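Local atomic coordinates of giding protein-mglB (PDB entry 1J3W), a protein that probably acts as a guanine-nucleotide exchange factor and molecular adaptor in gliding motility, as a member of the Roadblock/LC7 family. Residues B[11-16]-B[43-48]; B[17-22]-B[123-128]; B[33-36]-B[40-43]; B[61-66]-B[102-107]. All coordinates share one frame; numbering follows the deposited sequence.

Contact 1. Residues B[11-16]-B[43-48]; sequences APYERA and AHKEAL
Tyr13 on helix 10-27 lays its ring obliquely against the methyl group of Ala43. The ring joins the helix to strand 41-46, outermost on its side within this chain. From CB the chain leaves with CG anti to the backbone N (chi1 175°). This torsion carries the ring along the helix surface until its far end nears the strand. Each side of the ring has its own neighbour. On one side, CE1 lies 3.8 Å from Ala43 CB and 4.2 Å from Ala43 CA. On the other side, CD2 has the carboxylate of Glu14 at its edge, with Glu14 OE2 in the ring plane, 3.3 Å from Tyr13 CD2.

At the tip the interaction turns polar. The hydroxyl OH is 2.7 Å from a bound water that also lies in the ring plane. That water accepts a hydrogen bond from the backbone N of His44, 3.0 Å from the water oxygen. One water links the end of the tyrosine to the strand backbone, and no direct hydrogen bond crosses between the segments. The hydroxyl passes the aliphatic part of Lys45, with OH 4.4 Å from CE, at the fringe of the contact.

His44 turns its side chain away from the helix. Its ND1 donates to Glu46 OE2 over 2.7 Å on the syn side of the carboxylate. Side chains alternate along the strand: Ala43 and Lys45 meet the helix, and Lys45 runs on past Val17, Glu21 and Leu24. Leu8 also touches Tyr13. The arrangement is helix-on-sheet packing of the Roadblock/LC7 fold, with the N-terminal helix lying over the first hairpin.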
loop_
_atom_site.group_PDB
_atom_site.type_symbol
_atom_site.label_atom_id
_atom_site.label_comp_id
_atom_site.label_asym_id
_atom_site.label_seq_id
_atom_site.Cartn_x
_atom_site.Cartn_y
_atom_site.Cartn_z
ATOM N N ALA B 11 -28.023 -20.681 -5.371
ATOM C CA ALA B 11 -27.733 -20.659 -6.806
ATOM C C ALA B 11 -26.562 -19.771 -7.213
ATOM O O ALA B 11 -25.707 -20.190 -7.991
ATOM C CB ALA B 11 -28.986 -20.253 -7.586
ATOM N N PRO B 12 -26.517 -18.527 -6.710
ATOM C CA PRO B 12 -25.418 -17.617 -7.057
ATOM C C PRO B 12 -24.056 -18.228 -6.741
ATOM O O PRO B 12 -23.124 -18.151 -7.551
ATOM C CB PRO B 12 -25.712 -16.389 -6.202
ATOM C CG PRO B 12 -27.210 -16.388 -6.144
ATOM C CD PRO B 12 -27.516 -17.839 -5.873
ATOM N N TYR B 13 -23.941 -18.824 -5.557
ATOM C CA TYR B 13 -22.697 -19.459 -5.140
ATOM C C TYR B 13 -22.335 -20.558 -6.128
ATOM O O TYR B 13 -21.206 -20.621 -6.613
ATOM C CB TYR B 13 -22.835 -20.069 -3.737
ATOM C CG TYR B 13 -21.613 -20.844 -3.287
ATOM C CD1 TYR B 13 -20.476 -20.185 -2.807
ATOM C CD2 TYR B 13 -21.569 -22.233 -3.389
ATOM C CE1 TYR B 13 -19.331 -20.893 -2.446
ATOM C CE2 TYR B 13 -20.429 -22.948 -3.033
ATOM C CZ TYR B 13 -19.311 -22.275 -2.563
ATOM O OH TYR B 13 -18.180 -22.982 -2.232
ATOM N N GLU B 14 -23.300 -21.424 -6.425
ATOM C CA GLU B 14 -23.074 -22.525 -7.351
ATOM C C GLU B 14 -22.634 -22.048 -8.727
ATOM O O GLU B 14 -21.752 -22.644 -9.340
ATOM C CB GLU B 14 -24.340 -23.373 -7.487
ATOM C CG GLU B 14 -24.699 -24.136 -6.230
ATOM C CD GLU B 14 -23.556 -25.004 -5.735
ATOM O OE1 GLU B 14 -23.006 -25.780 -6.544
ATOM O OE2 GLU B 14 -23.214 -24.910 -4.540
ATOM N N ARG B 15 -23.254 -20.985 -9.222
ATOM C CA ARG B 15 -22.879 -20.467 -10.529
ATOM C C ARG B 15 -21.437 -19.963 -10.475
ATOM O O ARG B 15 -20.662 -20.176 -11.407
ATOM C CB ARG B 15 -23.821 -19.337 -10.949
ATOM C CG ARG B 15 -25.275 -19.763 -11.131
ATOM C CD ARG B 15 -25.443 -20.821 -12.220
ATOM N NE ARG B 15 -25.129 -22.177 -11.766
ATOM C CZ ARG B 15 -25.858 -22.869 -10.893
ATOM N NH1 ARG B 15 -26.954 -22.339 -10.364
ATOM N NH2 ARG B 15 -25.496 -24.098 -10.554
ATOM N N ALA B 16 -21.081 -19.309 -9.374
ATOM C CA ALA B 16 -19.727 -18.780 -9.208
ATOM C C ALA B 16 -18.715 -19.915 -9.146
ATOM O O ALA B 16 -17.667 -19.866 -9.795
ATOM C CB ALA B 16 -19.643 -17.941 -7.939
ATOM N N ALA B 43 -15.787 -17.360 -2.551
ATOM C CA ALA B 43 -15.849 -18.703 -3.124
ATOM C C ALA B 43 -14.444 -19.050 -3.600
ATOM O O ALA B 43 -13.694 -18.168 -4.027
ATOM C CB ALA B 43 -16.820 -18.742 -4.300
ATOM N N HIS B 44 -14.072 -20.322 -3.510
ATOM C CA HIS B 44 -12.747 -20.736 -3.953
ATOM C C HIS B 44 -12.744 -22.193 -4.374
ATOM O O HIS B 44 -13.468 -23.013 -3.812
ATOM C CB HIS B 44 -11.704 -20.508 -2.851
ATOM C CG HIS B 44 -11.884 -21.378 -1.647
ATOM N ND1 HIS B 44 -11.367 -22.654 -1.564
ATOM C CD2 HIS B 44 -12.523 -21.154 -0.475
ATOM C CE1 HIS B 44 -11.677 -23.176 -0.391
ATOM N NE2 HIS B 44 -12.379 -22.286 0.289
ATOM N N LYS B 45 -11.937 -22.497 -5.385
ATOM C CA LYS B 45 -11.800 -23.854 -5.890
ATOM C C LYS B 45 -10.341 -24.108 -6.222
ATOM O O LYS B 45 -9.615 -23.193 -6.624
ATOM C CB LYS B 45 -12.678 -24.060 -7.128
ATOM C CG LYS B 45 -14.160 -24.112 -6.784
ATOM C CD LYS B 45 -14.467 -25.314 -5.897
ATOM C CE LYS B 45 -15.786 -25.138 -5.158
ATOM N NZ LYS B 45 -16.128 -26.328 -4.320
ATOM N N GLU B 46 -9.912 -25.350 -6.041
ATOM C CA GLU B 46 -8.529 -25.725 -6.297
ATOM C C GLU B 46 -8.475 -26.846 -7.312
ATOM O O GLU B 46 -9.377 -27.684 -7.367
ATOM C CB GLU B 46 -7.857 -26.188 -5.002
ATOM C CG GLU B 46 -7.795 -25.129 -3.898
ATOM C CD GLU B 46 -9.132 -24.893 -3.216
ATOM O OE1 GLU B 46 -9.688 -25.854 -2.636
ATOM O OE2 GLU B 46 -9.623 -23.747 -3.253
ATOM N N ALA B 47 -7.424 -26.860 -8.124
ATOM C CA ALA B 47 -7.271 -27.914 -9.122
ATOM C C ALA B 47 -7.029 -29.228 -8.395
ATOM O O ALA B 47 -6.290 -29.274 -7.418
ATOM C CB ALA B 47 -6.101 -27.602 -10.041
ATOM N N LEU B 48 -7.649 -30.298 -8.882
ATOM C CA LEU B 48 -7.504 -31.603 -8.252
ATOM C C LEU B 48 -6.054 -32.075 -8.172
ATOM O O LEU B 48 -5.675 -32.783 -7.241
ATOM C CB LEU B 48 -8.345 -32.636 -9.011
ATOM C CG LEU B 48 -9.856 -32.384 -9.021
ATOM C CD1 LEU B 48 -10.549 -33.466 -9.835
ATOM C CD2 LEU B 48 -10.384 -32.371 -7.592
HETATM O O HOH W 1 -15.885 -21.710 -1.593
#

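Contact 2. Residues B[17-22]-B[123-128]; sequences VEVLEE and KRASEA
Val19 faces Ala125 and Ala128 where helix 10-27 packs beside helix 115-135. These are the first and last helices of the Roadblock/LC7 fold, and they lie on the same face of its antiparallel sheet.

The contact across the two segments is purely apolar. Val19 uses both of its methyl groups. CG1 is anti to the backbone N (chi1 173°), which leaves CG2 beside that N, so the two branches spread apart to different alanines. CG1 meets Ala125, 3.7 Å from Ala125 CB and 3.8 Å from Ala125 CA. CG2 goes to the next turn of the other helix and lies 4.0 Å from Ala128 CB. The short alanine side chains bring the backbones close, with Val19 CA and Ala125 CA 6.2 Å apart. Farther along helix 115-135, Leu129 and Ile132 continue the apolar seam against Val19. Leu20 and Ala125 both rest on Leu105 of the sheet, which fills in beneath the helix pair.

Polar interactions lie away from this seam. On the first helix, Glu18 forms a salt bridge with Arg15 one turn before it. On the second helix, Lys123 forms a salt bridge with Asp97 of strand 93-98, which ties the last helix to the sheet. The hydroxyl of Ser126 lies within hydrogen-bonding reach of the same carboxylate.

Regular helical hydrogen bonds run through both segments. In the first, the amide N of Glu21 is 2.9 Å from Val17 O. In the second, Ala128 N donates to Arg124 O over 3.1 Å.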
loop_
_atom_site.group_PDB
_atom_site.type_symbol
_atom_site.label_atom_id
_atom_site.label_comp_id
_atom_site.label_asym_id
_atom_site.label_seq_id
_atom_site.Cartn_x
_atom_site.Cartn_y
_atom_site.Cartn_z
ATOM N N VAL B 17 -19.021 -20.936 -8.355
ATOM C CA VAL B 17 -18.125 -22.076 -8.228
ATOM C C VAL B 17 -17.908 -22.757 -9.577
ATOM O O VAL B 17 -16.791 -23.167 -9.900
ATOM C CB VAL B 17 -18.678 -23.092 -7.212
ATOM C CG1 VAL B 17 -18.001 -24.434 -7.389
ATOM C CG2 VAL B 17 -18.451 -22.568 -5.804
ATOM N N GLU B 18 -18.973 -22.883 -10.364
ATOM C CA GLU B 18 -18.862 -23.500 -11.677
ATOM C C GLU B 18 -17.886 -22.711 -12.546
ATOM O O GLU B 18 -17.066 -23.298 -13.256
ATOM C CB GLU B 18 -20.242 -23.581 -12.333
ATOM C CG GLU B 18 -21.021 -24.817 -11.906
ATOM C CD GLU B 18 -22.519 -24.652 -12.053
ATOM O OE1 GLU B 18 -22.949 -23.904 -12.957
ATOM O OE2 GLU B 18 -23.265 -25.281 -11.268
ATOM N N VAL B 19 -17.961 -21.384 -12.482
ATOM C CA VAL B 19 -17.047 -20.552 -13.254
ATOM C C VAL B 19 -15.615 -20.818 -12.793
ATOM O O VAL B 19 -14.712 -20.991 -13.614
ATOM C CB VAL B 19 -17.346 -19.048 -13.080
ATOM C CG1 VAL B 19 -16.267 -18.222 -13.774
ATOM C CG2 VAL B 19 -18.713 -18.712 -13.669
ATOM N N LEU B 20 -15.405 -20.869 -11.481
ATOM C CA LEU B 20 -14.060 -21.102 -10.958
ATOM C C LEU B 20 -13.508 -22.451 -11.391
ATOM O O LEU B 20 -12.349 -22.544 -11.798
ATOM C CB LEU B 20 -14.044 -20.997 -9.428
ATOM C CG LEU B 20 -14.406 -19.631 -8.836
ATOM C CD1 LEU B 20 -14.354 -19.719 -7.327
ATOM C CD2 LEU B 20 -13.449 -18.552 -9.335
ATOM N N GLU B 21 -14.334 -23.491 -11.311
ATOM C CA GLU B 21 -13.912 -24.828 -11.706
ATOM C C GLU B 21 -13.556 -24.892 -13.188
ATOM O O GLU B 21 -12.529 -25.464 -13.566
ATOM C CB GLU B 21 -15.017 -25.840 -11.392
ATOM C CG GLU B 21 -15.217 -26.067 -9.903
ATOM C CD GLU B 21 -16.456 -26.880 -9.588
ATOM O OE1 GLU B 21 -16.585 -27.331 -8.429
ATOM O OE2 GLU B 21 -17.303 -27.062 -10.488
ATOM N N GLU B 22 -14.407 -24.309 -14.023
ATOM C CA GLU B 22 -14.172 -24.303 -15.462
ATOM C C GLU B 22 -12.904 -23.523 -15.791
ATOM O O GLU B 22 -12.121 -23.924 -16.653
ATOM C CB GLU B 22 -15.367 -23.675 -16.185
ATOM C CG GLU B 22 -16.657 -24.471 -16.035
ATOM C CD GLU B 22 -17.866 -23.726 -16.565
ATOM O OE1 GLU B 22 -18.980 -24.296 -16.530
ATOM O OE2 GLU B 22 -17.708 -22.570 -17.014
ATOM N N LYS B 123 -10.156 -13.449 -18.044
ATOM C CA LYS B 123 -11.005 -12.307 -18.380
ATOM C C LYS B 123 -12.461 -12.761 -18.534
ATOM O O LYS B 123 -13.389 -12.089 -18.081
ATOM C CB LYS B 123 -10.514 -11.648 -19.675
ATOM C CG LYS B 123 -11.372 -10.486 -20.150
ATOM C CD LYS B 123 -11.472 -9.385 -19.103
ATOM C CE LYS B 123 -10.126 -8.724 -18.849
ATOM N NZ LYS B 123 -10.233 -7.640 -17.830
ATOM N N ARG B 124 -12.664 -13.905 -19.177
ATOM C CA ARG B 124 -14.021 -14.403 -19.344
ATOM C C ARG B 124 -14.629 -14.708 -17.981
ATOM O O ARG B 124 -15.807 -14.442 -17.734
ATOM C CB ARG B 124 -14.025 -15.659 -20.211
ATOM C CG ARG B 124 -13.660 -15.399 -21.660
ATOM C CD ARG B 124 -13.619 -16.685 -22.453
ATOM N NE ARG B 124 -13.391 -16.424 -23.869
ATOM C CZ ARG B 124 -13.210 -17.373 -24.780
ATOM N NH1 ARG B 124 -13.233 -18.650 -24.423
ATOM N NH2 ARG B 124 -13.002 -17.044 -26.051
ATOM N N ALA B 125 -13.819 -15.255 -17.084
ATOM C CA ALA B 125 -14.306 -15.589 -15.757
ATOM C C ALA B 125 -14.684 -14.348 -14.961
ATOM O O ALA B 125 -15.728 -14.320 -14.307
ATOM C CB ALA B 125 -13.256 -16.388 -15.001
ATOM N N SER B 126 -13.844 -13.319 -15.014
ATOM C CA SER B 126 -14.136 -12.113 -14.254
ATOM C C SER B 126 -15.441 -11.477 -14.713
ATOM O O SER B 126 -16.208 -10.982 -13.893
ATOM C CB SER B 126 -12.980 -11.110 -14.351
ATOM O OG SER B 126 -12.797 -10.641 -15.672
ATOM N N GLU B 127 -15.705 -11.496 -16.016
ATOM C CA GLU B 127 -16.954 -10.919 -16.503
ATOM C C GLU B 127 -18.147 -11.750 -16.050
ATOM O O GLU B 127 -19.181 -11.207 -15.651
ATOM C CB GLU B 127 -16.978 -10.830 -18.025
ATOM C CG GLU B 127 -18.347 -10.396 -18.524
ATOM C CD GLU B 127 -18.464 -10.403 -20.022
ATOM O OE1 GLU B 127 -18.199 -11.459 -20.635
ATOM O OE2 GLU B 127 -18.832 -9.349 -20.584
ATOM N N ALA B 128 -18.011 -13.070 -16.123
ATOM C CA ALA B 128 -19.094 -13.952 -15.711
ATOM C C ALA B 128 -19.390 -13.757 -14.229
ATOM O O ALA B 128 -20.546 -13.712 -13.814
ATOM C CB ALA B 128 -18.725 -15.398 -15.983
#

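Contact 3. Residues B[33-36]-B[40-43]; sequences LLID and FVLA
Leu34 faces both Leu42 and Ala43, so the hairpin of strands 31-36 and 41-46 carries a classic beta bulge. The carbonyl oxygen of Leu34 takes two amides. Leu42 N donates to Leu34 O over 2.8 Å, in the carbonyl plane. Ala43 N gives a second, weak bond to the same oxygen, at 3.3 Å. In return Leu34 N donates to Ala43 O over 2.9 Å and almost straight, with an angle of 173° at the hydrogen. Beyond the bulge, Ile35 and Val41 form a non-hydrogen-bonded antiparallel pair, and Asp36 N reaches Phe40 O at 3.0 Å.

Side chains fill in around this backbone. On the face of Ile35 and Val41, their CG2 methyls are 4.3 Å apart. The extra residue, Leu42, leans over the neighbouring strand and brings its CB to 3.4 Å from Leu34 O. Its CD1 extends toward the peptide between Ile35 and Asp36.

At the turn end, Asp36 bends back to receive the amide of Phe40. Its CG sits between the backbone N and carbonyl carbon (chi1 71°). From there OD2 is met by Phe40 N from above the carboxylate plane. The carboxylate is held further by Ser5 N at OD1 and, weakly, by Lys38 N at OD2.

Farther out, helix 56-69 touches Ile35 and Val41 through Ala60, helix 10-27 covers Ala43, and Pro55 of a second subunit packs on Phe40. The phenyl ring runs beside the carboxylate, their planes 77° apart. Asp36 OD1 lies at its edge, near the ring plane and 3.4 Å from Phe40 CD1.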
loop_
_atom_site.group_PDB
_atom_site.type_symbol
_atom_site.label_atom_id
_atom_site.label_comp_id
_atom_site.label_asym_id
_atom_site.label_seq_id
_atom_site.Cartn_x
_atom_site.Cartn_y
_atom_site.Cartn_z
ATOM N N LEU B 33 -10.064 -17.992 -6.945
ATOM C CA LEU B 33 -10.893 -17.451 -5.876
ATOM C C LEU B 33 -11.625 -16.199 -6.294
ATOM O O LEU B 33 -11.166 -15.458 -7.164
ATOM C CB LEU B 33 -10.050 -17.059 -4.659
ATOM C CG LEU B 33 -8.982 -17.931 -4.020
ATOM C CD1 LEU B 33 -7.701 -17.863 -4.843
ATOM C CD2 LEU B 33 -8.716 -17.408 -2.609
ATOM N N LEU B 34 -12.774 -15.976 -5.667
ATOM C CA LEU B 34 -13.468 -14.752 -5.821
ATOM C C LEU B 34 -13.509 -14.163 -4.458
ATOM O O LEU B 34 -13.937 -14.787 -3.498
ATOM C CB LEU B 34 -14.889 -15.060 -6.292
ATOM C CG LEU B 34 -15.741 -13.796 -6.412
ATOM C CD1 LEU B 34 -15.316 -12.921 -7.592
ATOM C CD2 LEU B 34 -17.225 -14.094 -6.611
ATOM N N ILE B 35 -12.962 -12.962 -4.327
ATOM C CA ILE B 35 -12.869 -12.311 -3.026
ATOM C C ILE B 35 -13.480 -10.924 -3.111
ATOM O O ILE B 35 -13.624 -10.373 -4.197
ATOM C CB ILE B 35 -11.392 -12.182 -2.570
ATOM C CG1 ILE B 35 -10.649 -11.155 -3.435
ATOM C CG2 ILE B 35 -10.696 -13.538 -2.694
ATOM C CD1 ILE B 35 -9.221 -10.902 -2.987
ATOM N N ASP B 36 -13.870 -10.358 -1.975
ATOM C CA ASP B 36 -14.422 -9.015 -2.036
ATOM C C ASP B 36 -13.260 -8.060 -1.840
ATOM O O ASP B 36 -12.172 -8.469 -1.429
ATOM C CB ASP B 36 -15.541 -8.799 -0.997
ATOM C CG ASP B 36 -15.047 -8.740 0.441
ATOM O OD1 ASP B 36 -15.911 -8.598 1.332
ATOM O OD2 ASP B 36 -13.834 -8.827 0.701
ATOM N N PHE B 40 -12.349 -10.719 2.107
ATOM C CA PHE B 40 -13.080 -11.940 2.433
ATOM C C PHE B 40 -13.157 -12.858 1.220
ATOM O O PHE B 40 -13.335 -12.390 0.097
ATOM C CB PHE B 40 -14.507 -11.625 2.895
ATOM C CG PHE B 40 -14.583 -10.975 4.246
ATOM C CD1 PHE B 40 -14.785 -9.603 4.361
ATOM C CD2 PHE B 40 -14.471 -11.738 5.402
ATOM C CE1 PHE B 40 -14.877 -9.001 5.615
ATOM C CE2 PHE B 40 -14.561 -11.145 6.659
ATOM C CZ PHE B 40 -14.764 -9.776 6.765
ATOM N N VAL B 41 -13.019 -14.163 1.446
ATOM C CA VAL B 41 -13.116 -15.122 0.351
ATOM C C VAL B 41 -14.594 -15.460 0.186
ATOM O O VAL B 41 -15.236 -15.947 1.120
ATOM C CB VAL B 41 -12.333 -16.412 0.649
ATOM C CG1 VAL B 41 -12.532 -17.403 -0.489
ATOM C CG2 VAL B 41 -10.846 -16.093 0.809
ATOM N N LEU B 42 -15.135 -15.190 -0.996
ATOM C CA LEU B 42 -16.546 -15.447 -1.271
ATOM C C LEU B 42 -16.768 -16.852 -1.810
ATOM O O LEU B 42 -17.811 -17.459 -1.573
ATOM C CB LEU B 42 -17.073 -14.420 -2.274
ATOM C CG LEU B 42 -16.799 -12.955 -1.912
ATOM C CD1 LEU B 42 -17.449 -12.047 -2.942
ATOM C CD2 LEU B 42 -17.336 -12.657 -0.523
ATOM N N ALA B 43 -15.787 -17.360 -2.551
ATOM C CA ALA B 43 -15.849 -18.703 -3.124
ATOM C C ALA B 43 -14.444 -19.050 -3.600
ATOM O O ALA B 43 -13.694 -18.168 -4.027
ATOM C CB ALA B 43 -16.820 -18.742 -4.300
#

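Contact 4. Residues B[61-66]-B[102-107]; sequences TLVAGN and HALLVL
Val63 meets Leu104 and Val106 through one methyl group, CG1, which its chi1 of 170° places anti to the backbone N and aimed at the strand. Val106 answers with a similar torsion. Its CG1 is anti to N, and this leaves CG2, beside N, to meet the helix. Leu104 has CG anti to its carbonyl carbon, and its extended second torsion (chi2 166°) sends CD1 toward the helix as well.

The two approaches differ. Val63 and Val106 come tip to tip, with Val63 CG1 3.9 Å from Val106 CG2. Val63 and Leu104 pass each other in opposite directions, and Val63 CG1 is 4.2 Å from Leu104 CD1. Leu104 CD1 and Val106 CG2 are 5.8 Å apart. At Val63 CG1, the directions to these two methyl carbons are about 90° apart, so the helix methyl sits over the gap between the two strand side chains. The backbones stay separated, with Val63 CA 8.2 Å from Val106 CA. All three residues are buried, and no hydrogen bond joins the segments.

Leu104 and Val106 point to the same side of the sheet because they alternate along strand 103-109. Leu105, between them, faces the opposite side and packs on helix 115-135. Val63 also touches Ile35 of strand 31-36 and Val96 of strand 93-98, so it spans all three central strands. The helix has subunit neighbours: Leu73 of a third subunit packs on Leu62 and Val63, and Thr61 of a second subunit on Leu62. Helix 56-69 therefore lies between its own sheet and neighbouring subunits, while helices 10-27 and 115-135 cover the other sheet face.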
loop_
_atom_site.group_PDB
_atom_site.type_symbol
_atom_site.label_atom_id
_atom_site.label_comp_id
_atom_site.label_asym_id
_atom_site.label_seq_id
_atom_site.Cartn_x
_atom_site.Cartn_y
_atom_site.Cartn_z
ATOM N N THR B 61 -6.343 -11.603 1.777
ATOM C CA THR B 61 -6.054 -10.381 2.517
ATOM C C THR B 61 -4.961 -9.586 1.808
ATOM O O THR B 61 -5.089 -8.375 1.621
ATOM C CB THR B 61 -5.591 -10.697 3.944
ATOM O OG1 THR B 61 -6.636 -11.386 4.638
ATOM C CG2 THR B 61 -5.265 -9.414 4.693
ATOM N N LEU B 62 -3.893 -10.270 1.407
ATOM C CA LEU B 62 -2.790 -9.605 0.719
ATOM C C LEU B 62 -3.227 -9.045 -0.629
ATOM O O LEU B 62 -2.797 -7.961 -1.023
ATOM C CB LEU B 62 -1.620 -10.570 0.528
ATOM C CG LEU B 62 -0.931 -11.024 1.817
ATOM C CD1 LEU B 62 0.121 -12.062 1.498
ATOM C CD2 LEU B 62 -0.293 -9.826 2.517
ATOM N N VAL B 63 -4.069 -9.779 -1.352
ATOM C CA VAL B 63 -4.544 -9.278 -2.635
ATOM C C VAL B 63 -5.389 -8.027 -2.407
ATOM O O VAL B 63 -5.279 -7.057 -3.157
ATOM C CB VAL B 63 -5.363 -10.351 -3.386
ATOM C CG1 VAL B 63 -6.060 -9.742 -4.594
ATOM C CG2 VAL B 63 -4.437 -11.471 -3.824
ATOM N N ALA B 64 -6.205 -8.042 -1.354
ATOM C CA ALA B 64 -7.052 -6.899 -1.022
ATOM C C ALA B 64 -6.184 -5.708 -0.614
ATOM O O ALA B 64 -6.452 -4.570 -1.006
ATOM C CB ALA B 64 -8.004 -7.267 0.115
ATOM N N GLY B 65 -5.149 -5.977 0.175
ATOM C CA GLY B 65 -4.252 -4.915 0.597
ATOM C C GLY B 65 -3.598 -4.285 -0.621
ATOM O O GLY B 65 -3.477 -3.064 -0.714
ATOM N N ASN B 66 -3.177 -5.126 -1.563
ATOM C CA ASN B 66 -2.532 -4.657 -2.786
ATOM C C ASN B 66 -3.479 -3.805 -3.625
ATOM O O ASN B 66 -3.087 -2.761 -4.156
ATOM C CB ASN B 66 -2.065 -5.852 -3.622
ATOM C CG ASN B 66 -1.451 -5.437 -4.945
ATOM O OD1 ASN B 66 -0.320 -4.969 -4.992
ATOM N ND2 ASN B 66 -2.204 -5.602 -6.026
ATOM N N HIS B 102 -17.277 -4.542 -6.697
ATOM C CA HIS B 102 -16.926 -4.928 -5.336
ATOM C C HIS B 102 -16.239 -6.266 -5.126
ATOM O O HIS B 102 -16.122 -6.720 -3.988
ATOM C CB HIS B 102 -18.176 -4.883 -4.457
ATOM C CG HIS B 102 -18.935 -3.597 -4.556
ATOM N ND1 HIS B 102 -19.930 -3.389 -5.486
ATOM C CD2 HIS B 102 -18.820 -2.439 -3.863
ATOM C CE1 HIS B 102 -20.397 -2.159 -5.362
ATOM N NE2 HIS B 102 -19.740 -1.561 -4.385
ATOM N N ALA B 103 -15.778 -6.899 -6.198
ATOM C CA ALA B 103 -15.113 -8.186 -6.046
ATOM C C ALA B 103 -13.929 -8.329 -6.992
ATOM O O ALA B 103 -13.783 -7.565 -7.944
ATOM C CB ALA B 103 -16.106 -9.323 -6.270
ATOM N N LEU B 104 -13.093 -9.323 -6.712
ATOM C CA LEU B 104 -11.898 -9.582 -7.502
ATOM C C LEU B 104 -11.734 -11.067 -7.772
ATOM O O LEU B 104 -11.954 -11.890 -6.882
ATOM C CB LEU B 104 -10.656 -9.112 -6.741
ATOM C CG LEU B 104 -10.547 -7.634 -6.353
ATOM C CD1 LEU B 104 -9.441 -7.441 -5.328
ATOM C CD2 LEU B 104 -10.283 -6.806 -7.592
ATOM N N LEU B 105 -11.351 -11.398 -9.001
ATOM C CA LEU B 105 -11.075 -12.779 -9.377
ATOM C C LEU B 105 -9.572 -12.943 -9.185
ATOM O O LEU B 105 -8.796 -12.095 -9.627
ATOM C CB LEU B 105 -11.404 -13.039 -10.846
ATOM C CG LEU B 105 -10.797 -14.348 -11.377
ATOM C CD1 LEU B 105 -11.470 -15.551 -10.717
ATOM C CD2 LEU B 105 -10.946 -14.402 -12.879
ATOM N N VAL B 106 -9.166 -14.018 -8.525
ATOM C CA VAL B 106 -7.753 -14.285 -8.282
ATOM C C VAL B 106 -7.382 -15.671 -8.806
ATOM O O VAL B 106 -8.055 -16.651 -8.502
ATOM C CB VAL B 106 -7.426 -14.253 -6.770
ATOM C CG1 VAL B 106 -5.940 -14.525 -6.550
ATOM C CG2 VAL B 106 -7.827 -12.901 -6.173
ATOM N N LEU B 107 -6.333 -15.744 -9.620
ATOM C CA LEU B 107 -5.856 -17.028 -10.126
ATOM C C LEU B 107 -4.387 -17.152 -9.761
ATOM O O LEU B 107 -3.599 -16.242 -10.019
ATOM C CB LEU B 107 -5.994 -17.129 -11.648
ATOM C CG LEU B 107 -7.404 -17.083 -12.240
ATOM C CD1 LEU B 107 -7.334 -17.166 -13.764
ATOM C CD2 LEU B 107 -8.225 -18.249 -11.693
#

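How the contacts relate
From the N terminus, helix 10-27 opens contacts 1 and 2. The short hairpin of contact 3 closes first, ending on Ala43. Contact 1 shares that residue and closes next, on strand 41-46. Contact 4 then opens on helix 56-69 and closes on strand 103-109, in series after contacts 1 and 3. Contact 2 closes last, on helix 115-135. Its loop encloses contacts 3 and 4 and crosses contact 1. Contact 1 ties helix 10-27 to the sheet, and contact 2 ties that helix to helix 115-135. Contact 4 joins helix 56-69 to the opposite face, and strand 31-36 bridges contacts 3 and 4.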